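PDB 3HAZ: proline dehydrogenase from Bradyrhizobium japonicum USDA 110, which probably oxidises L-proline to L-glutamate in two steps, as a bifunctional flavoenzyme with FAD-dependent proline dehydrogenase and NAD-dependent 1-pyrroline-5-carboxylate dehydrogenase activities. Local coordinates for residues Pro8-Pro13 / Asp285-Ser290; Val238-Leu243 / Pro261-Leu266; Leu266-Lys271 / Leu298-Leu303; Arg513-Gly518 / Ala614-Arg619. All blocks are in the same frame, centred on the assembly; numbering follows the deposited sequence.

Interaction 1: residues Pro8-Pro13 / Asp285-Ser290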
loop_
_atom_site.group_PDB
_atom_site.type_symbol
_atom_site.label_atom_id
_atom_site.label_comp_id
_atom_site.label_asym_id
_atom_site.label_seq_id
_atom_site.Cartn_x
_atom_site.Cartn_y
_atom_site.Cartn_z
ATOM N N PRO A 8 32.071 39.982 -29.208
ATOM C CA PRO A 8 31.681 40.665 -27.967
ATOM C C PRO A 8 31.979 39.790 -26.754
ATOM O O PRO A 8 32.084 38.574 -26.897
ATOM C CB PRO A 8 30.159 40.835 -28.114
ATOM C CG PRO A 8 29.869 40.618 -29.568
ATOM C CD PRO A 8 30.910 39.655 -30.051
ATOM N N PRO A 9 32.121 40.401 -25.569
ATOM C CA PRO A 9 32.360 39.605 -24.362
ATOM C C PRO A 9 31.336 38.483 -24.253
ATOM O O PRO A 9 30.146 38.731 -24.423
ATOM C CB PRO A 9 32.171 40.620 -23.238
ATOM C CG PRO A 9 32.563 41.928 -23.858
ATOM C CD PRO A 9 32.121 41.848 -25.294
ATOM N N PHE A 10 31.800 37.266 -23.985
ATOM C CA PHE A 10 30.921 36.099 -23.952
ATOM C C PHE A 10 29.816 36.229 -22.901
ATOM O O PHE A 10 30.082 36.566 -21.747
ATOM C CB PHE A 10 31.744 34.839 -23.698
ATOM C CG PHE A 10 30.958 33.565 -23.805
ATOM C CD1 PHE A 10 30.653 33.027 -25.043
ATOM C CD2 PHE A 10 30.552 32.893 -22.669
ATOM C CE1 PHE A 10 29.942 31.843 -25.144
ATOM C CE2 PHE A 10 29.840 31.706 -22.761
ATOM C CZ PHE A 10 29.534 31.183 -24.000
ATOM N N THR A 11 28.578 35.940 -23.297
ATOM C CA THR A 11 27.444 36.098 -22.395
ATOM C C THR A 11 26.242 35.197 -22.728
ATOM O O THR A 11 25.096 35.649 -22.737
ATOM C CB THR A 11 26.993 37.582 -22.331
ATOM O OG1 THR A 11 25.848 37.705 -21.480
ATOM C CG2 THR A 11 26.648 38.103 -23.720
ATOM N N ALA A 12 26.502 33.919 -22.983
ATOM C CA ALA A 12 25.429 32.958 -23.248
ATOM C C ALA A 12 24.548 32.737 -22.017
ATOM O O ALA A 12 25.010 32.893 -20.884
ATOM C CB ALA A 12 26.012 31.633 -23.720
ATOM N N PRO A 13 23.272 32.372 -22.235
ATOM C CA PRO A 13 22.376 32.056 -21.114
ATOM C C PRO A 13 22.960 30.950 -20.238
ATOM O O PRO A 13 23.409 29.926 -20.754
ATOM C CB PRO A 13 21.096 31.580 -21.812
ATOM C CG PRO A 13 21.119 32.291 -23.139
ATOM C CD PRO A 13 22.579 32.296 -23.533
ATOM N N ASP A 285 31.073 29.420 -12.903
ATOM C CA ASP A 285 30.964 30.837 -12.579
ATOM C C ASP A 285 32.215 31.617 -12.985
ATOM O O ASP A 285 32.237 32.845 -12.924
ATOM C CB ASP A 285 30.576 31.079 -11.107
ATOM C CG ASP A 285 31.650 30.643 -10.122
ATOM O OD1 ASP A 285 32.734 30.202 -10.552
ATOM O OD2 ASP A 285 31.394 30.742 -8.902
ATOM N N ARG A 286 33.243 30.897 -13.424
ATOM C CA ARG A 286 34.461 31.533 -13.922
ATOM C C ARG A 286 34.584 31.484 -15.450
ATOM O O ARG A 286 35.546 32.009 -16.012
ATOM C CB ARG A 286 35.695 30.888 -13.274
ATOM C CG ARG A 286 35.886 31.257 -11.797
ATOM C CD ARG A 286 36.896 30.334 -11.133
ATOM N NE ARG A 286 37.585 30.970 -10.010
ATOM C CZ ARG A 286 38.318 30.306 -9.120
ATOM N NH1 ARG A 286 38.442 28.984 -9.215
ATOM N NH2 ARG A 286 38.924 30.959 -8.131
ATOM N N LEU A 287 33.621 30.855 -16.123
ATOM C CA LEU A 287 33.697 30.705 -17.578
ATOM C C LEU A 287 33.849 32.046 -18.315
ATOM O O LEU A 287 34.780 32.240 -19.095
ATOM C CB LEU A 287 32.474 29.963 -18.116
ATOM C CG LEU A 287 32.479 29.771 -19.638
ATOM C CD1 LEU A 287 33.778 29.125 -20.099
ATOM C CD2 LEU A 287 31.277 28.968 -20.106
ATOM N N GLU A 288 32.916 32.954 -18.072
ATOM C CA GLU A 288 32.908 34.254 -18.736
ATOM C C GLU A 288 34.179 35.050 -18.468
ATOM O O GLU A 288 34.753 35.646 -19.376
ATOM C CB GLU A 288 31.695 35.070 -18.283
ATOM C CG GLU A 288 30.367 34.558 -18.791
ATOM C CD GLU A 288 29.223 35.509 -18.476
ATOM O OE1 GLU A 288 29.482 36.558 -17.843
ATOM O OE2 GLU A 288 28.069 35.212 -18.865
ATOM N N LEU A 289 34.607 35.065 -17.209
ATOM C CA LEU A 289 35.804 35.799 -16.826
ATOM C C LEU A 289 37.023 35.196 -17.511
ATOM O O LEU A 289 37.888 35.913 -18.009
ATOM C CB LEU A 289 35.979 35.785 -15.304
ATOM C CG LEU A 289 37.170 36.578 -14.759
ATOM C CD1 LEU A 289 37.083 38.059 -15.151
ATOM C CD2 LEU A 289 37.268 36.417 -13.250
ATOM N N SER A 290 37.082 33.871 -17.558
ATOM C CA SER A 290 38.219 33.198 -18.178
ATOM C C SER A 290 38.326 33.543 -19.665
ATOM O O SER A 290 39.419 33.780 -20.182
ATOM C CB SER A 290 38.117 31.682 -17.990
ATOM O OG SER A 290 37.175 31.124 -18.890
HETATM O O HOH W 1 25.785 36.648 -18.926
HETATM O O HOH W 2 27.557 32.942 -19.905
#
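E288 reaches out from the first turn of helix 287-298 and runs along the irregular segment 8-13, meeting F10, T11 and, through water, A12. Its CB starts 4.1 Å from F10 O. The next carbon, CG, stands anti to the glutamate's own carbonyl carbon (chi1 -70°), and this brings it to the edge of the F10 ring, close to the ring plane and 4.2 Å from F10 CD2. Beyond CG the chain stays extended, and CD lies 3.5 Å from F10 O. Both groups there are acceptors and form no bond with each other; R524 serves the two, its NE donating to F10 O and its backbone N to E288 OE1. At the tip, OE2 approaches T11 CA at 3.7 Å and accepts from water 1, which sits 2.7 Å from E288 OE2 and 2.8 Å from T11 OG1. Water 2 donates to A12 O but lies unusually close to OE2, so that link is less certain. The apolar half of the contact is small: the F10 ring, its CG anti to the backbone N (chi1 -173°), brings CE2 to 4.1 Å from L287 CD2, obliquely, while A322 and V323 of helix 320-333 also touch this phenylalanine. With an alanine here in place of E288, the waters would probably lose their shared acceptor and R524 N its mate, weakening the link to T11 and A12. No direct hydrogen bond joins 8-13 to 285-290; the two segments meet through a phenylalanine-leucine contact and a buried carboxylate acting through water and R524.

Interaction 2: residues Val238-Leu243 / Pro261-Leu266; sequences VKLSAL and PQLLDL. With SO4 (sulfate ion), chain K.
K239 NZ is gripped by a salt bridge to D280 OD2 and, more loosely, by a weak hydrogen bond of 3.4 Å to SO4 O4. The sulfate, probably from the crystallisation liquor, is also bound by R458 NH1. The lysine points away from 261-266, and its neighbours V238, L240 and L243 do the packing on the other side, without any hydrogen bond across the contact. L263 is the residue they share. With its CG anti to the backbone N (chi1 -170°), its CD1 reaches V238, L240 and L243, and its CD2 reaches L240. CD1 lies 4.1 Å from V238 CG1, the two side chains running antiparallel alongside, and 4.0 Å from L243 CD1, where they cross at about a right angle. L240 comes across at a slant, its CD2 3.9 Å from L263 CD2. One turn further along the helix, L266 and L243 meet end on, with L243 CD2 3.9 Å from L266 CD1. L240 and L243 sit on a loosely bonded helical turn, joined by L243 N to L240 O at 3.0 Å. F277 of strand 276-279 touches V238, L263 and L266 and closes the core from the next strand, while V293 and T297 of helix 287-298 lie against L263. V238 ends strand 235-238, which pairs in parallel with 276-279, and helix 252-272 makes the connection between them. This is a beta-alpha-beta crossover, here within the TIM-barrel-type proline dehydrogenase domain, with leucines of the outer helix packed on the residues at the end of the strand.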
loop_
_atom_site.group_PDB
_atom_site.type_symbol
_atom_site.label_atom_id
_atom_site.label_comp_id
_atom_site.label_asym_id
_atom_site.label_seq_id
_atom_site.Cartn_x
_atom_site.Cartn_y
_atom_site.Cartn_z
ATOM N N VAL A 238 47.612 25.071 -17.796
ATOM C CA VAL A 238 47.676 26.189 -16.866
ATOM C C VAL A 238 46.277 26.547 -16.376
ATOM O O VAL A 238 45.314 26.453 -17.135
ATOM C CB VAL A 238 48.316 27.406 -17.561
ATOM C CG1 VAL A 238 47.896 28.699 -16.898
ATOM C CG2 VAL A 238 49.837 27.253 -17.590
ATOM N N LYS A 239 46.168 26.937 -15.104
ATOM C CA LYS A 239 44.894 27.357 -14.518
ATOM C C LYS A 239 44.898 28.831 -14.122
ATOM O O LYS A 239 45.747 29.276 -13.346
ATOM C CB LYS A 239 44.557 26.508 -13.289
ATOM C CG LYS A 239 43.919 25.163 -13.605
ATOM C CD LYS A 239 43.622 24.401 -12.323
ATOM C CE LYS A 239 42.907 23.087 -12.610
ATOM N NZ LYS A 239 43.688 22.244 -13.547
ATOM N N LEU A 240 43.940 29.587 -14.643
ATOM C CA LEU A 240 43.857 31.009 -14.310
ATOM C C LEU A 240 43.752 31.243 -12.806
ATOM O O LEU A 240 44.305 32.211 -12.301
ATOM C CB LEU A 240 42.687 31.678 -15.034
ATOM C CG LEU A 240 42.760 31.534 -16.556
ATOM C CD1 LEU A 240 41.573 32.180 -17.250
ATOM C CD2 LEU A 240 44.071 32.121 -17.063
ATOM N N SER A 241 43.055 30.364 -12.082
ATOM C CA SER A 241 42.880 30.581 -10.644
ATOM C C SER A 241 44.211 30.459 -9.897
ATOM O O SER A 241 44.359 30.974 -8.794
ATOM C CB SER A 241 41.827 29.634 -10.044
ATOM O OG SER A 241 42.310 28.298 -9.947
ATOM N N ALA A 242 45.171 29.762 -10.496
ATOM C CA ALA A 242 46.496 29.638 -9.896
ATOM C C ALA A 242 47.294 30.937 -10.031
ATOM O O ALA A 242 48.199 31.208 -9.236
ATOM C CB ALA A 242 47.259 28.479 -10.534
ATOM N N LEU A 243 46.940 31.743 -11.027
ATOM C CA LEU A 243 47.710 32.940 -11.370
ATOM C C LEU A 243 47.167 34.239 -10.786
ATOM O O LEU A 243 47.767 35.306 -10.965
ATOM C CB LEU A 243 47.813 33.071 -12.886
ATOM C CG LEU A 243 48.643 31.970 -13.542
ATOM C CD1 LEU A 243 48.378 31.924 -15.033
ATOM C CD2 LEU A 243 50.128 32.172 -13.238
ATOM N N PRO A 261 48.742 40.247 -18.161
ATOM C CA PRO A 261 50.176 40.319 -18.464
ATOM C C PRO A 261 50.905 39.072 -17.985
ATOM O O PRO A 261 51.879 38.653 -18.607
ATOM C CB PRO A 261 50.652 41.549 -17.671
ATOM C CG PRO A 261 49.403 42.343 -17.393
ATOM C CD PRO A 261 48.301 41.338 -17.275
ATOM N N GLN A 262 50.437 38.490 -16.887
ATOM C CA GLN A 262 51.037 37.270 -16.367
ATOM C C GLN A 262 50.854 36.106 -17.341
ATOM O O GLN A 262 51.816 35.414 -17.676
ATOM C CB GLN A 262 50.435 36.919 -15.002
ATOM C CG GLN A 262 50.374 38.086 -14.032
ATOM C CD GLN A 262 51.694 38.372 -13.349
ATOM O OE1 GLN A 262 52.766 38.004 -13.840
ATOM N NE2 GLN A 262 51.625 39.043 -12.202
ATOM N N LEU A 263 49.618 35.892 -17.787
ATOM C CA LEU A 263 49.310 34.812 -18.723
ATOM C C LEU A 263 50.020 35.039 -20.048
ATOM O O LEU A 263 50.430 34.090 -20.712
ATOM C CB LEU A 263 47.800 34.709 -18.974
ATOM C CG LEU A 263 47.356 33.460 -19.750
ATOM C CD1 LEU A 263 47.616 32.191 -18.939
ATOM C CD2 LEU A 263 45.891 33.531 -20.173
ATOM N N LEU A 264 50.147 36.304 -20.436
ATOM C CA LEU A 264 50.855 36.649 -21.665
ATOM C C LEU A 264 52.334 36.267 -21.575
ATOM O O LEU A 264 52.886 35.676 -22.498
ATOM C CB LEU A 264 50.709 38.143 -21.972
ATOM C CG LEU A 264 51.440 38.616 -23.229
ATOM C CD1 LEU A 264 51.061 37.765 -24.428
ATOM C CD2 LEU A 264 51.164 40.090 -23.504
ATOM N N ASP A 265 52.967 36.611 -20.457
ATOM C CA ASP A 265 54.371 36.282 -20.227
ATOM C C ASP A 265 54.598 34.778 -20.363
ATOM O O ASP A 265 55.536 34.335 -21.034
ATOM C CB ASP A 265 54.800 36.769 -18.838
ATOM C CG ASP A 265 56.301 36.648 -18.598
ATOM O OD1 ASP A 265 56.995 35.941 -19.357
ATOM O OD2 ASP A 265 56.789 37.266 -17.634
ATOM N N LEU A 266 53.730 33.993 -19.736
ATOM C CA LEU A 266 53.840 32.541 -19.822
ATOM C C LEU A 266 53.620 32.017 -21.252
ATOM O O LEU A 266 54.346 31.145 -21.707
ATOM C CB LEU A 266 52.896 31.863 -18.831
ATOM C CG LEU A 266 53.213 32.011 -17.335
ATOM C CD1 LEU A 266 52.143 31.315 -16.480
ATOM C CD2 LEU A 266 54.607 31.477 -16.993
HETATM S S SO4 K . 41.562 18.667 -14.444
HETATM O O1 SO4 K . 41.658 17.801 -15.615
HETATM O O2 SO4 K . 40.411 18.246 -13.654
HETATM O O3 SO4 K . 42.778 18.544 -13.642
HETATM O O4 SO4 K . 41.398 20.057 -14.869
#

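Interaction 3: residues Leu266-Lys271 / Leu298-Leu303; sequences LAQRAK and LADPSL
Q268 and S302 make the direct polar link between helix 252-272 and the loop after helix 287-298. Q268 NE2 donates to S302 OG at 2.8 Å, with an N-H...O angle of 159°, and the hydroxyl lies 13° out of the amide plane. Beside this bond L303 presents both methyls to A267: its CD1 and CD2 are each 4.0 Å from A267 CB, and the leucine crosses the glutamine stem at about a right angle. K271 lies along the far flank. Its CG, anti to the backbone N (chi1 168°), and an extended stem bring CD to 3.4 Å from S302 O, and the bend at the end turns only NZ; W306 also touches this lysine.

In the next shell, D300 fixes the serine. S302 OG donates a hydrogen bond to D300 OD1 at 2.6 Å, from above the carboxylate plane, and the same oxygen accepts S302 N at 2.8 Å on its anti side, closing an Asx turn. The hydroxyl thus receives one hydrogen bond and gives another. Were Q268 an alanine, S302 OG would probably keep its grip on D300 but lose its donor from the helix, leaving A267, L303 and K271 to join the two parts. L303 N bonds back to D300 O, to which R336 also donates, so D300 O is held by both together. The arrangement belongs to the outer layer of an alpha/beta barrel: the last turns of one helix meet the turn that leads from the following helix into strand 309-314, away from the flavin site.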
loop_
_atom_site.group_PDB
_atom_site.type_symbol
_atom_site.label_atom_id
_atom_site.label_comp_id
_atom_site.label_asym_id
_atom_site.label_seq_id
_atom_site.Cartn_x
_atom_site.Cartn_y
_atom_site.Cartn_z
ATOM N N LEU A 266 53.730 33.993 -19.736
ATOM C CA LEU A 266 53.840 32.541 -19.822
ATOM C C LEU A 266 53.620 32.017 -21.252
ATOM O O LEU A 266 54.346 31.145 -21.707
ATOM C CB LEU A 266 52.896 31.863 -18.831
ATOM C CG LEU A 266 53.213 32.011 -17.335
ATOM C CD1 LEU A 266 52.143 31.315 -16.480
ATOM C CD2 LEU A 266 54.607 31.477 -16.993
ATOM N N ALA A 267 52.630 32.561 -21.955
ATOM C CA ALA A 267 52.365 32.172 -23.343
ATOM C C ALA A 267 53.565 32.469 -24.249
ATOM O O ALA A 267 53.905 31.676 -25.124
ATOM C CB ALA A 267 51.122 32.889 -23.867
ATOM N N GLN A 268 54.193 33.620 -24.031
ATOM C CA GLN A 268 55.370 34.014 -24.794
ATOM C C GLN A 268 56.522 33.035 -24.563
ATOM O O GLN A 268 57.246 32.681 -25.490
ATOM C CB GLN A 268 55.797 35.432 -24.421
ATOM C CG GLN A 268 54.760 36.523 -24.740
ATOM C CD GLN A 268 55.209 37.901 -24.271
ATOM O OE1 GLN A 268 56.091 38.017 -23.415
ATOM N NE2 GLN A 268 54.614 38.951 -24.837
ATOM N N ARG A 269 56.679 32.594 -23.323
ATOM C CA ARG A 269 57.733 31.652 -22.985
ATOM C C ARG A 269 57.480 30.306 -23.649
ATOM O O ARG A 269 58.418 29.632 -24.073
ATOM C CB ARG A 269 57.829 31.486 -21.472
ATOM C CG ARG A 269 58.496 32.662 -20.767
ATOM C CD ARG A 269 58.103 32.698 -19.301
ATOM N NE ARG A 269 58.759 33.782 -18.583
ATOM C CZ ARG A 269 59.955 33.681 -18.018
ATOM N NH1 ARG A 269 60.636 32.543 -18.095
ATOM N NH2 ARG A 269 60.474 34.719 -17.382
ATOM N N ALA A 270 56.207 29.918 -23.719
ATOM C CA ALA A 270 55.809 28.683 -24.380
ATOM C C ALA A 270 56.007 28.812 -25.891
ATOM O O ALA A 270 56.497 27.896 -26.547
ATOM C CB ALA A 270 54.350 28.362 -24.058
ATOM N N LYS A 271 55.618 29.960 -26.434
ATOM C CA LYS A 271 55.787 30.231 -27.854
ATOM C C LYS A 271 57.251 30.088 -28.269
ATOM O O LYS A 271 57.552 29.503 -29.308
ATOM C CB LYS A 271 55.274 31.634 -28.200
ATOM C CG LYS A 271 55.685 32.110 -29.593
ATOM C CD LYS A 271 54.956 33.392 -29.972
ATOM C CE LYS A 271 55.353 33.882 -31.355
ATOM N NZ LYS A 271 56.652 34.606 -31.348
ATOM N N LEU A 298 45.197 36.586 -25.980
ATOM C CA LEU A 298 45.386 36.108 -27.341
ATOM C C LEU A 298 45.555 37.273 -28.304
ATOM O O LEU A 298 46.213 37.147 -29.331
ATOM C CB LEU A 298 44.205 35.232 -27.780
ATOM C CG LEU A 298 44.255 34.711 -29.220
ATOM C CD1 LEU A 298 45.388 33.702 -29.395
ATOM C CD2 LEU A 298 42.920 34.101 -29.645
ATOM N N ALA A 299 44.958 38.411 -27.967
ATOM C CA ALA A 299 44.993 39.567 -28.851
ATOM C C ALA A 299 46.382 40.190 -28.977
ATOM O O ALA A 299 46.655 40.903 -29.938
ATOM C CB ALA A 299 43.996 40.603 -28.395
ATOM N N ASP A 300 47.258 39.927 -28.014
ATOM C CA ASP A 300 48.583 40.538 -28.025
ATOM C C ASP A 300 49.401 40.114 -29.245
ATOM O O ASP A 300 49.591 38.926 -29.490
ATOM C CB ASP A 300 49.347 40.227 -26.739
ATOM C CG ASP A 300 50.601 41.074 -26.590
ATOM O OD1 ASP A 300 51.590 40.804 -27.298
ATOM O OD2 ASP A 300 50.598 42.005 -25.761
ATOM N N PRO A 301 49.900 41.097 -30.008
ATOM C CA PRO A 301 50.641 40.860 -31.253
ATOM C C PRO A 301 51.824 39.915 -31.068
ATOM O O PRO A 301 52.250 39.285 -32.034
ATOM C CB PRO A 301 51.144 42.257 -31.633
ATOM C CG PRO A 301 50.171 43.194 -30.984
ATOM C CD PRO A 301 49.761 42.531 -29.702
ATOM N N SER A 302 52.343 39.826 -29.847
ATOM C CA SER A 302 53.499 38.978 -29.560
ATOM C C SER A 302 53.196 37.487 -29.747
ATOM O O SER A 302 54.113 36.668 -29.799
ATOM C CB SER A 302 54.019 39.228 -28.140
ATOM O OG SER A 302 53.140 38.675 -27.168
ATOM N N LEU A 303 51.917 37.136 -29.850
ATOM C CA LEU A 303 51.537 35.728 -29.998
ATOM C C LEU A 303 51.290 35.324 -31.457
ATOM O O LEU A 303 50.940 34.181 -31.748
ATOM C CB LEU A 303 50.345 35.381 -29.099
ATOM C CG LEU A 303 50.622 35.576 -27.603
ATOM C CD1 LEU A 303 49.454 35.103 -26.737
ATOM C CD2 LEU A 303 51.914 34.868 -27.206
#

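Interaction 4: residues Arg513-Gly518 / Ala614-Arg619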
loop_
_atom_site.group_PDB
_atom_site.type_symbol
_atom_site.label_atom_id
_atom_site.label_comp_id
_atom_site.label_asym_id
_atom_site.label_seq_id
_atom_site.Cartn_x
_atom_site.Cartn_y
_atom_site.Cartn_z
ATOM N N ARG A 513 7.906 23.951 1.109
ATOM C CA ARG A 513 7.799 25.364 0.763
ATOM C C ARG A 513 8.635 25.680 -0.466
ATOM O O ARG A 513 9.458 24.869 -0.885
ATOM C CB ARG A 513 8.277 26.222 1.930
ATOM C CG ARG A 513 9.762 26.093 2.181
ATOM C CD ARG A 513 10.129 26.411 3.615
ATOM N NE ARG A 513 11.303 25.644 4.010
ATOM C CZ ARG A 513 12.548 26.095 3.928
ATOM N NH1 ARG A 513 12.779 27.323 3.483
ATOM N NH2 ARG A 513 13.555 25.322 4.299
ATOM N N ARG A 514 8.425 26.858 -1.047
ATOM C CA ARG A 514 9.300 27.327 -2.113
ATOM C C ARG A 514 10.608 27.876 -1.543
ATOM O O ARG A 514 10.685 28.269 -0.375
ATOM C CB ARG A 514 8.613 28.382 -2.989
ATOM C CG ARG A 514 7.417 29.050 -2.344
ATOM C CD ARG A 514 6.123 28.644 -3.031
ATOM N NE ARG A 514 5.720 29.621 -4.041
ATOM C CZ ARG A 514 4.699 29.459 -4.877
ATOM N NH1 ARG A 514 4.405 30.407 -5.758
ATOM N NH2 ARG A 514 3.974 28.348 -4.835
ATOM N N ASN A 515 11.640 27.880 -2.375
ATOM C CA ASN A 515 12.943 28.395 -1.994
ATOM C C ASN A 515 13.055 29.818 -2.528
ATOM O O ASN A 515 12.476 30.136 -3.566
ATOM C CB ASN A 515 14.037 27.517 -2.600
ATOM C CG ASN A 515 15.402 27.773 -1.991
ATOM O OD1 ASN A 515 15.552 28.564 -1.056
ATOM N ND2 ASN A 515 16.408 27.084 -2.510
ATOM N N SER A 516 13.771 30.683 -1.821
ATOM C CA SER A 516 13.982 32.038 -2.322
ATOM C C SER A 516 14.934 32.005 -3.516
ATOM O O SER A 516 15.695 31.050 -3.683
ATOM C CB SER A 516 14.536 32.941 -1.221
ATOM O OG SER A 516 15.598 32.311 -0.529
ATOM N N ARG A 517 14.893 33.042 -4.343
ATOM C CA ARG A 517 15.749 33.111 -5.524
ATOM C C ARG A 517 17.045 33.855 -5.250
ATOM O O ARG A 517 17.056 34.854 -4.530
ATOM C CB ARG A 517 15.024 33.798 -6.679
ATOM C CG ARG A 517 13.935 32.963 -7.329
ATOM C CD ARG A 517 13.406 33.686 -8.560
ATOM N NE ARG A 517 14.499 34.203 -9.383
ATOM C CZ ARG A 517 14.391 35.233 -10.219
ATOM N NH1 ARG A 517 15.445 35.627 -10.925
ATOM N NH2 ARG A 517 13.236 35.875 -10.346
ATOM N N GLY A 518 18.134 33.369 -5.843
ATOM C CA GLY A 518 19.423 34.029 -5.753
ATOM C C GLY A 518 19.871 34.534 -7.112
ATOM O O GLY A 518 19.076 34.598 -8.047
ATOM N N ALA A 614 15.190 36.530 4.861
ATOM C CA ALA A 614 13.951 37.140 5.330
ATOM C C ALA A 614 12.747 36.432 4.724
ATOM O O ALA A 614 11.806 36.077 5.435
ATOM C CB ALA A 614 13.923 38.638 4.995
ATOM N N ALA A 615 12.784 36.219 3.410
ATOM C CA ALA A 615 11.701 35.521 2.715
ATOM C C ALA A 615 11.617 34.062 3.140
ATOM O O ALA A 615 10.529 33.510 3.245
ATOM C CB ALA A 615 11.869 35.625 1.202
ATOM N N ASP A 616 12.767 33.434 3.371
ATOM C CA ASP A 616 12.786 32.053 3.858
ATOM C C ASP A 616 12.117 31.952 5.236
ATOM O O ASP A 616 11.375 31.006 5.512
ATOM C CB ASP A 616 14.224 31.517 3.932
ATOM C CG ASP A 616 14.862 31.303 2.549
ATOM O OD1 ASP A 616 14.142 31.283 1.527
ATOM O OD2 ASP A 616 16.100 31.138 2.491
ATOM N N PHE A 617 12.393 32.915 6.110
ATOM C CA PHE A 617 11.768 32.918 7.429
ATOM C C PHE A 617 10.243 32.907 7.293
ATOM O O PHE A 617 9.558 32.135 7.958
ATOM C CB PHE A 617 12.191 34.135 8.248
ATOM C CG PHE A 617 13.413 33.911 9.099
ATOM C CD1 PHE A 617 14.479 34.798 9.046
ATOM C CD2 PHE A 617 13.490 32.830 9.957
ATOM C CE1 PHE A 617 15.599 34.603 9.827
ATOM C CE2 PHE A 617 14.608 32.627 10.734
ATOM C CZ PHE A 617 15.663 33.514 10.674
ATOM N N CYS A 618 9.722 33.768 6.422
ATOM C CA CYS A 618 8.280 33.882 6.228
ATOM C C CYS A 618 7.659 32.567 5.755
ATOM O O CYS A 618 6.642 32.119 6.292
ATOM C CB CYS A 618 7.955 35.001 5.236
ATOM S SG CYS A 618 8.393 36.664 5.798
ATOM N N ARG A 619 8.269 31.951 4.750
ATOM C CA ARG A 619 7.709 30.731 4.176
ATOM C C ARG A 619 7.845 29.550 5.129
ATOM O O ARG A 619 6.943 28.732 5.243
ATOM C CB ARG A 619 8.350 30.417 2.823
ATOM C CG ARG A 619 8.130 31.499 1.778
ATOM C CD ARG A 619 8.335 30.986 0.360
ATOM N NE ARG A 619 8.106 32.051 -0.615
ATOM C CZ ARG A 619 9.069 32.805 -1.137
ATOM N NH1 ARG A 619 10.334 32.598 -0.789
ATOM N NH2 ARG A 619 8.769 33.760 -2.006
HETATM O O HOH W 3 11.556 30.590 1.036
HETATM O O HOH W 4 17.059 28.938 1.297
#
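S516, D616 and R619 form the tight centre of this contact. S516 OG donates to D616 OD1 at 2.7 Å, meeting the carboxylate on its syn side, 31° out of plane, and S516 N adds a weak bond to the same oxygen at 3.4 Å. The serine OG lies between the backbone N and carbonyl carbon (chi1 47°), which turns it at the aspartate; R612 NE also bonds to it. Water 3 donates to D616 OD1 at 2.7 Å and to R514 O, and accepts from R619 NH1, meeting the arginine at its edge in plane. R619 has the most surface covered: its stem packs on R514, R619 CD 3.4 Å from R514 CG, and NH1 lies beside S516 CA and is held by a salt bridge to E586. On the other oxygen, water 4 bridges D616 OD2 and N515 OD1, at 2.7 and 2.8 Å; the asparagine's amide nitrogen bonds to P505 O. R513 covers one flank, its CB 4.3 Å from R619 CB and its guanidinium in a cation-pi contact with F509; NH1 stands 4.6 Å from D616 OD1, near enough that its charge probably favours the ionised carboxylate.

The rest of R514 is the loose, solvent-facing part. Its stem crosses R619 at about a right angle and its exposed end carries on past; its torsions are away from staggered, so its position is probably less certain. Overall, an irregular loop runs into helix 524-536 while docked on the long helix 604-629 of the aldehyde dehydrogenase half, joined by a buried serine-aspartate bond and bridging waters.

How the interactions relate
Interactions 2 and 3 lie in the proline dehydrogenase barrel, and interaction 1 joins the N-terminal segment to it, while interaction 4 sits in the other half of the chain. Centres of 2 and 3 are about 11 Å apart; they share L266 on helix 252-272, and L264 touches D300, S302 and L303. Interactions 1 and 2, about 18 Å apart between centres, meet where S290 packs on L240. Along the chain, 8-13 comes first, then 238-243, 261-266, 266-271, 285-290 and 298-303, so the segments of interactions 1 and 3 alternate. Interaction 4 follows in series, its centre about 29 Å from interaction 1 and 49 Å from interaction 3, on the aldehyde dehydrogenase side.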